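Local coordinates for protein DNA endonuclease I-CeuI (Chlamydomonas eugametos, PDB 2EX5) that cuts double-stranded DNA as a homodimeric LAGLIDADG homing endonuclease, making a staggered break near the insertion site of its own group I intron, at residues Leu2-Leu8 / Ser115-Leu119; Phe58-Glu62 / Phe85-Arg89; Ser68-Leu72 / Glu194-Asn198. The protein carries 1 engineered substitution. All coordinates share one frame; numbering follows the deposited sequence.

In the fold
All three contacts reach the same antiparallel sheet, whose DNA-facing surface carries much of the recognition, but they hold it at different depths. Contact 2 is the core: every touching residue is buried, and helix 49-62 lies across strand 79-90 beside the metal between the two subunits. Contact 1 is partly buried, one backbone bond with a small apolar patch around Ala-117, and lays the N-terminal loop against the loop leading into strand 118-123. It meets contact 2 directly where Leu-119 N probably bonds Arg-89 O, since the two strands are neighbours. Contact 3 lies about 23 Å from contact 2, centre to centre, where strand 63-71 and a C-terminal loop share a DNA phosphate.

Contact 1: Leu2-Leu8 / Ser115-Leu119; sequences LKPGEKL and SNATL
Residues 2-8 pass the loop leading into strand 118-123 with one backbone bond between them, Leu-8 N to Asn-116 O at 3.0 Å. The same oxygen has a CA-H...O contact from Lys-7 CA at 3.3 Å, so the carbonyl is approached by two successive residues. The methyl of Ala-117 is the apolar point of the contact: Leu-8 CB packs on its CB at 3.8 Å, and Leu-2 reaches the same CB with CD1. The Asn-116 amide lies beside the turn, ND2 3.6 Å from Gly-5 CA. With CG anti to its carbonyl carbon (chi1 -66°), Asn-116 crosses Lys-7 at about a right angle, OD1 near CG of the lysine. Lys-3 to Glu-6 form a type II beta turn with Gly-5 at its third position; Glu-6 N to Lys-3 O closes it, and Glu-6 OE1 braces it by accepting from Lys-3 N at 2.8 Å. A salt bridge from Lys-3 NZ, its hydrogen bond weak, reaches the same oxygen. Leu-2 and Ala-117 both rest on His-90 at the end of strand 79-90 and on Val-91 just beyond it, while residues 2-8 run on into helix 10-26.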
loop_
_atom_site.group_PDB
_atom_site.type_symbol
_atom_site.label_atom_id
_atom_site.label_comp_id
_atom_site.label_asym_id
_atom_site.label_seq_id
_atom_site.Cartn_x
_atom_site.Cartn_y
_atom_site.Cartn_z
ATOM N N LEU C 2 -0.985 -16.617 8.377
ATOM C CA LEU C 2 -0.631 -16.197 9.733
ATOM C C LEU C 2 -1.513 -15.076 10.320
ATOM O O LEU C 2 -1.821 -14.088 9.615
ATOM C CB LEU C 2 0.867 -15.816 9.770
ATOM C CG LEU C 2 1.684 -16.949 9.118
ATOM C CD1 LEU C 2 3.143 -16.558 9.009
ATOM C CD2 LEU C 2 1.542 -18.261 9.912
ATOM N N LYS C 3 -1.921 -15.252 11.597
ATOM C CA LYS C 3 -2.678 -14.272 12.388
ATOM C C LYS C 3 -1.732 -13.203 12.802
ATOM O O LYS C 3 -0.544 -13.454 12.879
ATOM C CB LYS C 3 -3.319 -14.914 13.670
ATOM C CG LYS C 3 -4.390 -16.008 13.385
ATOM C CD LYS C 3 -4.924 -16.771 14.660
ATOM C CE LYS C 3 -3.910 -17.829 15.319
ATOM N NZ LYS C 3 -3.858 -19.166 14.629
ATOM N N PRO C 4 -2.249 -12.001 13.133
ATOM C CA PRO C 4 -1.412 -10.972 13.742
ATOM C C PRO C 4 -0.634 -11.509 14.925
ATOM O O PRO C 4 -1.235 -12.058 15.826
ATOM C CB PRO C 4 -2.453 -9.946 14.242
ATOM C CG PRO C 4 -3.546 -10.083 13.271
ATOM C CD PRO C 4 -3.642 -11.540 12.997
ATOM N N GLY C 5 0.683 -11.367 14.909
ATOM C CA GLY C 5 1.542 -11.681 16.057
ATOM C C GLY C 5 2.233 -13.021 15.936
ATOM O O GLY C 5 3.142 -13.328 16.707
ATOM N N GLU C 6 1.782 -13.808 14.970
ATOM C CA GLU C 6 2.412 -15.065 14.535
ATOM C C GLU C 6 3.678 -14.836 13.690
ATOM O O GLU C 6 3.586 -14.283 12.592
ATOM C CB GLU C 6 1.428 -15.860 13.662
ATOM C CG GLU C 6 0.415 -16.720 14.399
ATOM C CD GLU C 6 -0.208 -17.762 13.473
ATOM O OE1 GLU C 6 -1.359 -17.555 13.111
ATOM O OE2 GLU C 6 0.443 -18.779 13.082
ATOM N N LYS C 7 4.839 -15.272 14.188
ATOM C CA LYS C 7 6.068 -15.157 13.453
ATOM C C LYS C 7 5.990 -16.200 12.327
ATOM O O LYS C 7 5.319 -17.176 12.488
ATOM C CB LYS C 7 7.281 -15.391 14.351
ATOM C CG LYS C 7 7.564 -14.289 15.333
ATOM C CD LYS C 7 9.044 -14.222 15.704
ATOM C CE LYS C 7 9.445 -15.252 16.755
ATOM N NZ LYS C 7 10.765 -15.878 16.404
ATOM N N LEU C 8 6.571 -15.915 11.159
ATOM C CA LEU C 8 6.764 -16.897 10.099
ATOM C C LEU C 8 7.652 -18.036 10.670
ATOM O O LEU C 8 8.684 -17.782 11.265
ATOM C CB LEU C 8 7.478 -16.188 8.932
ATOM C CG LEU C 8 7.711 -16.647 7.500
ATOM C CD1 LEU C 8 8.989 -17.283 7.489
ATOM C CD2 LEU C 8 6.656 -17.576 6.934
ATOM N N SER C 115 11.087 -8.714 11.858
ATOM C CA SER C 115 9.648 -8.542 11.714
ATOM C C SER C 115 9.085 -9.899 12.037
ATOM O O SER C 115 9.797 -10.853 11.871
ATOM C CB SER C 115 9.262 -8.084 10.285
ATOM O OG SER C 115 9.508 -9.125 9.381
ATOM N N ASN C 116 7.831 -9.947 12.478
ATOM C CA ASN C 116 7.056 -11.192 12.632
ATOM C C ASN C 116 7.165 -12.044 11.404
ATOM O O ASN C 116 7.686 -13.126 11.482
ATOM C CB ASN C 116 5.615 -10.947 13.107
ATOM C CG ASN C 116 5.593 -10.372 14.536
ATOM O OD1 ASN C 116 6.630 -10.343 15.204
ATOM N ND2 ASN C 116 4.448 -9.895 14.988
ATOM N N ALA C 117 6.782 -11.497 10.246
ATOM C CA ALA C 117 6.448 -12.351 9.073
ATOM C C ALA C 117 6.413 -11.540 7.755
ATOM O O ALA C 117 5.877 -11.995 6.669
ATOM C CB ALA C 117 5.171 -13.175 9.348
ATOM N N THR C 118 7.100 -10.381 7.802
ATOM C CA THR C 118 7.237 -9.667 6.548
ATOM C C THR C 118 8.345 -10.005 5.573
ATOM O O THR C 118 9.473 -10.258 5.925
ATOM C CB THR C 118 7.068 -8.127 6.607
ATOM O OG1 THR C 118 8.303 -7.513 6.395
ATOM C CG2 THR C 118 6.424 -7.623 7.815
ATOM N N LEU C 119 8.058 -9.854 4.315
ATOM C CA LEU C 119 9.027 -10.219 3.294
ATOM C C LEU C 119 9.353 -8.979 2.487
ATOM O O LEU C 119 8.540 -8.137 2.452
ATOM C CB LEU C 119 8.304 -11.259 2.391
ATOM C CG LEU C 119 8.501 -12.791 2.574
ATOM C CD1 LEU C 119 9.005 -13.337 4.012
ATOM C CD2 LEU C 119 7.437 -13.702 1.875
#

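Contact 2: Phe58-Glu62 / Phe85-Arg89; sequences FLEGE and FNVTR. Engineered in segment 85-89: Arg-89 (natural residue Gln). With CA (calcium ion), chain E; nucleotides of chain B; nucleotides of chain A.
Val-87 is the apolar centre: its CG1 touches both Phe-58 CE2 at 3.7 Å and Leu-59 CD2 at 4.0 Å, and that leucine methyl reaches CG2 as well. Leu-59 uses the same CD2 against the edge of the Phe-85 ring. The neighbouring atom of the Phe-58 ring, CZ, meets Arg-89 CD near the ring plane, and CG of Glu-62 lies over one face, toward the rim. Arg-89 is an engineered substitution for glutamine. The bend of its chain at chi2 (56°) sets CD against that ring, and NH1 gives a hydrogen bond to OP2 of DG15 of chain B at 2.9 Å, in the guanidinium plane. Glu-62 OE2 lies 4.4 Å from Arg-89 NE, well out of that plane, so only the charges attract. Glu-62 OE1 binds the calcium ion at 2.4 Å, together with phosphate oxygens of DG16 of chain A and DG16 of chain B; Glu-62 of the second subunit binds it too. A water joins Glu-62 O to Thr-88 OG1. This is the end of the LAGLIDADG helix, whose residues 58-62 cross residues 85-89 of strand 79-90 at 86°, with helices 94-104 and 126-141 packed around Leu-59.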
loop_
_atom_site.group_PDB
_atom_site.type_symbol
_atom_site.label_atom_id
_atom_site.label_comp_id
_atom_site.label_asym_id
_atom_site.label_seq_id
_atom_site.Cartn_x
_atom_site.Cartn_y
_atom_site.Cartn_z
ATOM N N PHE C 58 -0.327 -1.818 -7.223
ATOM C CA PHE C 58 0.224 -2.349 -5.972
ATOM C C PHE C 58 1.542 -1.613 -5.573
ATOM O O PHE C 58 1.794 -1.390 -4.418
ATOM C CB PHE C 58 0.522 -3.802 -6.234
ATOM C CG PHE C 58 1.050 -4.507 -5.075
ATOM C CD1 PHE C 58 0.216 -4.851 -4.046
ATOM C CD2 PHE C 58 2.384 -4.858 -5.003
ATOM C CE1 PHE C 58 0.696 -5.540 -3.006
ATOM C CE2 PHE C 58 2.868 -5.498 -3.909
ATOM C CZ PHE C 58 2.017 -5.817 -2.929
ATOM N N LEU C 59 2.393 -1.356 -6.573
ATOM C CA LEU C 59 3.672 -0.772 -6.397
ATOM C C LEU C 59 3.575 0.715 -6.034
ATOM O O LEU C 59 4.453 1.228 -5.281
ATOM C CB LEU C 59 4.468 -0.888 -7.705
ATOM C CG LEU C 59 4.984 -2.224 -8.270
ATOM C CD1 LEU C 59 5.992 -1.844 -9.417
ATOM C CD2 LEU C 59 5.613 -3.040 -7.156
ATOM N N GLU C 60 2.579 1.402 -6.601
ATOM C CA GLU C 60 2.233 2.758 -6.175
ATOM C C GLU C 60 1.972 2.774 -4.667
ATOM O O GLU C 60 2.345 3.688 -4.011
ATOM C CB GLU C 60 1.056 3.326 -6.968
ATOM C CG GLU C 60 0.472 4.627 -6.535
ATOM C CD GLU C 60 1.217 5.809 -7.084
ATOM O OE1 GLU C 60 0.775 6.955 -6.724
ATOM O OE2 GLU C 60 2.249 5.585 -7.822
ATOM N N GLY C 61 1.364 1.686 -4.180
ATOM C CA GLY C 61 1.087 1.425 -2.799
ATOM C C GLY C 61 2.241 0.999 -1.919
ATOM O O GLY C 61 2.323 1.519 -0.831
ATOM N N GLU C 62 3.089 0.046 -2.340
ATOM C CA GLU C 62 3.892 -0.742 -1.413
ATOM C C GLU C 62 5.410 -0.725 -1.753
ATOM O O GLU C 62 6.224 -1.323 -1.044
ATOM C CB GLU C 62 3.412 -2.205 -1.450
ATOM C CG GLU C 62 1.920 -2.486 -1.210
ATOM C CD GLU C 62 1.576 -2.538 0.230
ATOM O OE1 GLU C 62 2.031 -1.639 0.926
ATOM O OE2 GLU C 62 0.892 -3.478 0.709
ATOM N N PHE C 85 15.423 -0.361 -5.499
ATOM C CA PHE C 85 13.960 -0.562 -5.533
ATOM C C PHE C 85 13.546 -1.631 -4.534
ATOM O O PHE C 85 14.183 -2.642 -4.506
ATOM C CB PHE C 85 13.651 -1.015 -6.929
ATOM C CG PHE C 85 12.245 -1.579 -7.104
ATOM C CD1 PHE C 85 12.023 -2.966 -7.147
ATOM C CD2 PHE C 85 11.191 -0.741 -7.249
ATOM C CE1 PHE C 85 10.708 -3.474 -7.295
ATOM C CE2 PHE C 85 9.884 -1.241 -7.373
ATOM C CZ PHE C 85 9.669 -2.629 -7.427
ATOM N N ASN C 86 12.458 -1.511 -3.767
ATOM C CA ASN C 86 12.065 -2.667 -2.946
ATOM C C ASN C 86 10.618 -2.626 -2.819
ATOM O O ASN C 86 10.039 -1.550 -3.036
ATOM C CB ASN C 86 12.678 -2.773 -1.502
ATOM C CG ASN C 86 12.302 -1.620 -0.550
ATOM O OD1 ASN C 86 13.172 -0.986 -0.029
ATOM N ND2 ASN C 86 11.040 -1.363 -0.323
ATOM N N VAL C 87 10.053 -3.766 -2.384
ATOM C CA VAL C 87 8.602 -3.935 -2.132
ATOM C C VAL C 87 8.438 -4.881 -0.987
ATOM O O VAL C 87 8.892 -5.999 -1.075
ATOM C CB VAL C 87 7.848 -4.593 -3.335
ATOM C CG1 VAL C 87 6.221 -4.141 -3.357
ATOM C CG2 VAL C 87 8.465 -4.168 -4.534
ATOM N N THR C 88 7.594 -4.500 -0.037
ATOM C CA THR C 88 7.447 -5.082 1.253
ATOM C C THR C 88 6.026 -5.544 1.366
ATOM O O THR C 88 5.094 -4.948 0.849
ATOM C CB THR C 88 7.761 -4.016 2.313
ATOM O OG1 THR C 88 9.027 -3.472 1.940
ATOM C CG2 THR C 88 7.774 -4.573 3.736
ATOM N N ARG C 89 5.883 -6.729 1.944
ATOM C CA ARG C 89 4.539 -7.274 2.149
ATOM C C ARG C 89 4.646 -8.378 3.174
ATOM O O ARG C 89 5.548 -9.157 3.130
ATOM C CB ARG C 89 4.045 -7.840 0.822
ATOM C CG ARG C 89 2.583 -8.173 0.650
ATOM C CD ARG C 89 1.474 -7.081 0.904
ATOM N NE ARG C 89 0.194 -7.775 0.864
ATOM C CZ ARG C 89 -0.492 -8.267 1.921
ATOM N NH1 ARG C 89 -0.123 -8.015 3.155
ATOM N NH2 ARG C 89 -1.642 -8.951 1.729
HETATM CA CA CA E . 0.869 0.280 1.731
ATOM P P DG B 16 3.667 1.468 2.838
ATOM O OP1 DG B 16 4.245 2.410 3.792
ATOM O OP2 DG B 16 2.361 1.846 2.242
ATOM O "O5'" DG B 16 4.745 0.989 1.724
ATOM C "C5'" DG B 16 5.685 1.699 0.961
ATOM C "C4'" DG B 16 6.590 2.602 1.870
ATOM O "O4'" DG B 16 7.154 2.098 3.128
ATOM C "C3'" DG B 16 7.787 3.097 1.181
ATOM O "O3'" DG B 16 7.607 4.597 1.380
ATOM C "C2'" DG B 16 8.945 2.354 1.867
ATOM C "C1'" DG B 16 8.519 2.341 3.322
ATOM N N9 DG B 16 9.145 1.227 4.139
ATOM C C8 DG B 16 9.185 -0.126 3.824
ATOM N N7 DG B 16 9.856 -0.862 4.643
ATOM C C5 DG B 16 10.273 0.044 5.619
ATOM C C6 DG B 16 10.986 -0.164 6.820
ATOM O O6 DG B 16 11.422 -1.286 7.180
ATOM N N1 DG B 16 11.270 1.026 7.565
ATOM C C2 DG B 16 10.833 2.275 7.106
ATOM N N2 DG B 16 11.016 3.427 7.779
ATOM N N3 DG B 16 10.094 2.405 6.047
ATOM C C4 DG B 16 9.861 1.291 5.332
ATOM P P DG B 15 1.914 -5.062 4.814
ATOM O OP1 DG B 15 0.901 -4.139 4.153
ATOM O OP2 DG B 15 1.851 -6.526 4.574
ATOM O "O5'" DG B 15 3.249 -4.499 4.088
ATOM C "C5'" DG B 15 4.145 -3.476 4.391
ATOM C "C4'" DG B 15 3.612 -2.072 4.488
ATOM O "O4'" DG B 15 4.167 -1.886 5.788
ATOM C "C3'" DG B 15 4.263 -1.059 3.516
ATOM O "O3'" DG B 15 3.409 0.036 3.577
ATOM C "C2'" DG B 15 5.614 -0.921 4.108
ATOM C "C1'" DG B 15 5.216 -1.001 5.588
ATOM N N9 DG B 15 6.214 -1.347 6.575
ATOM C C8 DG B 15 6.664 -2.612 6.904
ATOM N N7 DG B 15 7.565 -2.617 7.819
ATOM C C5 DG B 15 7.685 -1.241 8.152
ATOM C C6 DG B 15 8.486 -0.658 9.103
ATOM O O6 DG B 15 9.194 -1.301 9.833
ATOM N N1 DG B 15 8.421 0.721 9.240
ATOM C C2 DG B 15 7.589 1.453 8.451
ATOM N N2 DG B 15 7.606 2.746 8.742
ATOM N N3 DG B 15 6.753 0.942 7.512
ATOM C C4 DG B 15 6.870 -0.433 7.417
ATOM P P DG A 16 -0.738 -0.031 4.508
ATOM O OP1 DG A 16 -0.381 -0.351 5.906
ATOM O OP2 DG A 16 -0.141 -0.901 3.338
ATOM O "O5'" DG A 16 -2.324 0.279 4.309
ATOM C "C5'" DG A 16 -3.522 -0.564 4.662
ATOM C "C4'" DG A 16 -3.642 -0.988 6.162
ATOM O "O4'" DG A 16 -3.301 0.061 7.097
ATOM C "C3'" DG A 16 -4.978 -1.571 6.699
ATOM O "O3'" DG A 16 -4.606 -2.798 7.292
ATOM C "C2'" DG A 16 -5.520 -0.559 7.749
ATOM C "C1'" DG A 16 -4.214 0.043 8.214
ATOM N N9 DG A 16 -4.484 1.370 8.713
ATOM C C8 DG A 16 -4.825 2.467 7.970
ATOM N N7 DG A 16 -5.031 3.526 8.686
ATOM C C5 DG A 16 -4.811 3.099 9.984
ATOM C C6 DG A 16 -4.906 3.792 11.206
ATOM O O6 DG A 16 -5.202 4.999 11.419
ATOM N N1 DG A 16 -4.634 2.952 12.280
ATOM C C2 DG A 16 -4.348 1.651 12.251
ATOM N N2 DG A 16 -4.159 1.056 13.450
ATOM N N3 DG A 16 -4.237 0.985 11.111
ATOM C C4 DG A 16 -4.498 1.765 10.022
HETATM O O HOH W 1 8.799 -0.961 0.473
#

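Contact 3: Ser68-Leu72 / Glu194-Asn198; sequences STKKL and EGFPN. With nucleotides of chain B.
The ring of Phe-196 takes the ammonium of Lys-71 over one face, NZ standing 3.9 Å from the ring centroid and 30° off the normal, a cation-pi contact. At the ring edge, near its plane, lie Thr-69 O and Lys-70 N. Thr-69 crosses the ring at about a right angle and touches it with its methyl, CG2 to Phe-196 CE1 at 3.8 Å. Bends at chi3 and chi4 fold the Lys-71 chain back, bringing NZ to Gly-195 O as well, a weak hydrogen bond at 3.2 Å. Lys-71 also makes a cation-pi contact with Phe-205, whose ring meets that of Phe-196.

In the LAGLIDADG fold the antiparallel sheet forms a saddle in the DNA major groove. Here strand 63-71 and the loop before helix 199-206 grip one phosphate, that of DC19 of chain B. Its OP2 accepts from Ser-68 OG. Thr-69 N donates to the same OP2 at 3.0 Å, while Gly-195 N donates to OP1 at 2.9 Å. A water completes the bridge between the segments: it accepts from Phe-196 N and lies within donating distance of Thr-69 O and the same OP1.

Lys-70 points away from the loop, and its amine reaches a base. Its CG sits between the backbone N and the carbonyl carbon (chi1 52°), and the chain bends once, at chi3, carrying NZ to N7 of DG20 of chain B at 2.6 Å, with a weak bond to O6 of that guanine. These two acceptors lie on the major-groove edge of the base. Trp-182 of helix 171-185 and Leu-79 of strand 79-90 each touch both Thr-69 and Phe-196.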
loop_
_atom_site.group_PDB
_atom_site.type_symbol
_atom_site.label_atom_id
_atom_site.label_comp_id
_atom_site.label_asym_id
_atom_site.label_seq_id
_atom_site.Cartn_x
_atom_site.Cartn_y
_atom_site.Cartn_z
ATOM N N SER C 68 20.192 6.033 -1.150
ATOM C CA SER C 68 20.900 6.196 0.077
ATOM C C SER C 68 22.319 6.784 -0.091
ATOM O O SER C 68 22.990 6.528 -1.104
ATOM C CB SER C 68 20.853 4.854 0.778
ATOM O OG SER C 68 21.810 4.919 1.797
ATOM N N THR C 69 22.778 7.617 0.871
ATOM C CA THR C 69 24.081 8.208 0.768
ATOM C C THR C 69 24.811 7.946 2.036
ATOM O O THR C 69 24.387 8.386 3.096
ATOM C CB THR C 69 24.051 9.720 0.431
ATOM O OG1 THR C 69 23.564 9.874 -0.882
ATOM C CG2 THR C 69 25.491 10.345 0.438
ATOM N N LYS C 70 25.947 7.249 1.921
ATOM C CA LYS C 70 26.557 6.607 3.090
ATOM C C LYS C 70 28.062 6.576 2.995
ATOM O O LYS C 70 28.638 6.581 1.921
ATOM C CB LYS C 70 26.010 5.191 3.247
ATOM C CG LYS C 70 26.189 4.474 1.909
ATOM C CD LYS C 70 25.924 2.982 1.954
ATOM C CE LYS C 70 24.476 2.610 2.021
ATOM N NZ LYS C 70 24.575 1.170 1.650
ATOM N N LYS C 71 28.712 6.574 4.150
ATOM C CA LYS C 71 30.169 6.599 4.149
ATOM C C LYS C 71 30.663 5.233 3.675
ATOM O O LYS C 71 30.162 4.182 4.147
ATOM C CB LYS C 71 30.721 6.896 5.555
ATOM C CG LYS C 71 30.870 8.361 5.862
ATOM C CD LYS C 71 31.151 8.523 7.329
ATOM C CE LYS C 71 29.852 8.870 8.074
ATOM N NZ LYS C 71 28.894 9.716 7.222
ATOM N N LEU C 72 31.643 5.270 2.774
ATOM C CA LEU C 72 32.411 4.126 2.431
ATOM C C LEU C 72 33.870 4.560 2.329
ATOM O O LEU C 72 34.244 5.171 1.328
ATOM C CB LEU C 72 31.939 3.621 1.096
ATOM C CG LEU C 72 32.047 2.128 0.874
ATOM C CD1 LEU C 72 31.520 1.716 -0.512
ATOM C CD2 LEU C 72 33.485 1.729 1.074
ATOM N N GLU C 194 20.665 8.530 10.013
ATOM C CA GLU C 194 20.949 9.140 8.729
ATOM C C GLU C 194 22.446 9.220 8.536
ATOM O O GLU C 194 23.182 9.349 9.510
ATOM C CB GLU C 194 20.298 10.531 8.625
ATOM C CG GLU C 194 20.954 11.589 9.605
ATOM C CD GLU C 194 20.187 12.895 9.549
ATOM O OE1 GLU C 194 19.423 13.107 8.564
ATOM O OE2 GLU C 194 20.281 13.681 10.526
ATOM N N GLY C 195 22.910 9.038 7.286
ATOM C CA GLY C 195 24.320 9.041 7.030
ATOM C C GLY C 195 24.808 10.523 6.998
ATOM O O GLY C 195 25.909 10.776 7.489
ATOM N N PHE C 196 24.037 11.440 6.352
ATOM C CA PHE C 196 24.284 12.929 6.374
ATOM C C PHE C 196 23.087 13.776 6.818
ATOM O O PHE C 196 21.913 13.566 6.356
ATOM C CB PHE C 196 24.931 13.491 5.093
ATOM C CG PHE C 196 26.232 12.802 4.754
ATOM C CD1 PHE C 196 26.247 11.606 3.984
ATOM C CD2 PHE C 196 27.453 13.289 5.247
ATOM C CE1 PHE C 196 27.398 10.952 3.711
ATOM C CE2 PHE C 196 28.669 12.616 4.981
ATOM C CZ PHE C 196 28.655 11.420 4.207
ATOM N N PRO C 197 23.366 14.763 7.727
ATOM C CA PRO C 197 22.351 15.676 8.271
ATOM C C PRO C 197 21.586 16.374 7.186
ATOM O O PRO C 197 20.415 16.651 7.393
ATOM C CB PRO C 197 23.202 16.797 8.979
ATOM C CG PRO C 197 24.477 16.287 9.153
ATOM C CD PRO C 197 24.695 15.058 8.273
ATOM N N ASN C 198 22.305 16.768 6.133
ATOM C CA ASN C 198 21.767 17.635 5.142
ATOM C C ASN C 198 22.640 17.662 3.957
ATOM O O ASN C 198 23.658 17.038 3.957
ATOM C CB ASN C 198 21.500 19.103 5.648
ATOM C CG ASN C 198 22.803 19.947 5.920
ATOM O OD1 ASN C 198 23.952 19.436 5.975
ATOM N ND2 ASN C 198 22.583 21.281 6.100
ATOM P P DC B 19 20.609 6.945 4.773
ATOM O OP1 DC B 19 20.764 8.210 5.557
ATOM O OP2 DC B 19 21.142 7.088 3.360
ATOM O "O5'" DC B 19 21.251 5.739 5.525
ATOM C "C5'" DC B 19 20.784 5.392 6.808
ATOM C "C4'" DC B 19 21.796 4.393 7.377
ATOM O "O4'" DC B 19 21.410 3.070 6.905
ATOM C "C3'" DC B 19 23.218 4.569 6.891
ATOM O "O3'" DC B 19 23.986 4.484 8.112
ATOM C "C2'" DC B 19 23.459 3.395 5.894
ATOM C "C1'" DC B 19 22.439 2.326 6.332
ATOM N N1 DC B 19 21.736 1.516 5.201
ATOM C C2 DC B 19 21.788 0.148 5.254
ATOM O O2 DC B 19 22.450 -0.389 6.180
ATOM N N3 DC B 19 21.208 -0.577 4.244
ATOM C C4 DC B 19 20.593 -0.027 3.217
ATOM N N4 DC B 19 20.036 -0.864 2.314
ATOM C C5 DC B 19 20.508 1.382 3.145
ATOM C C6 DC B 19 21.100 2.089 4.133
ATOM P P DG B 20 25.559 4.146 8.179
ATOM O OP1 DG B 20 25.874 4.447 9.597
ATOM O OP2 DG B 20 26.403 4.714 7.119
ATOM O "O5'" DG B 20 25.667 2.530 8.194
ATOM C "C5'" DG B 20 25.119 1.600 9.191
ATOM C "C4'" DG B 20 25.978 0.365 8.987
ATOM O "O4'" DG B 20 25.427 -0.553 7.970
ATOM C "C3'" DG B 20 27.441 0.708 8.594
ATOM O "O3'" DG B 20 28.276 0.177 9.620
ATOM C "C2'" DG B 20 27.715 0.048 7.265
ATOM C "C1'" DG B 20 26.495 -0.849 7.026
ATOM N N9 DG B 20 25.836 -0.767 5.723
ATOM C C8 DG B 20 25.526 0.359 5.034
ATOM N N7 DG B 20 24.875 0.061 3.936
ATOM C C5 DG B 20 24.788 -1.318 3.908
ATOM C C6 DG B 20 24.231 -2.161 2.925
ATOM O O6 DG B 20 23.645 -1.821 1.897
ATOM N N1 DG B 20 24.346 -3.482 3.233
ATOM C C2 DG B 20 24.948 -3.916 4.357
ATOM N N2 DG B 20 24.949 -5.266 4.484
ATOM N N3 DG B 20 25.522 -3.116 5.279
ATOM C C4 DG B 20 25.362 -1.834 4.991
HETATM O O HOH W 2 22.128 10.204 4.266
#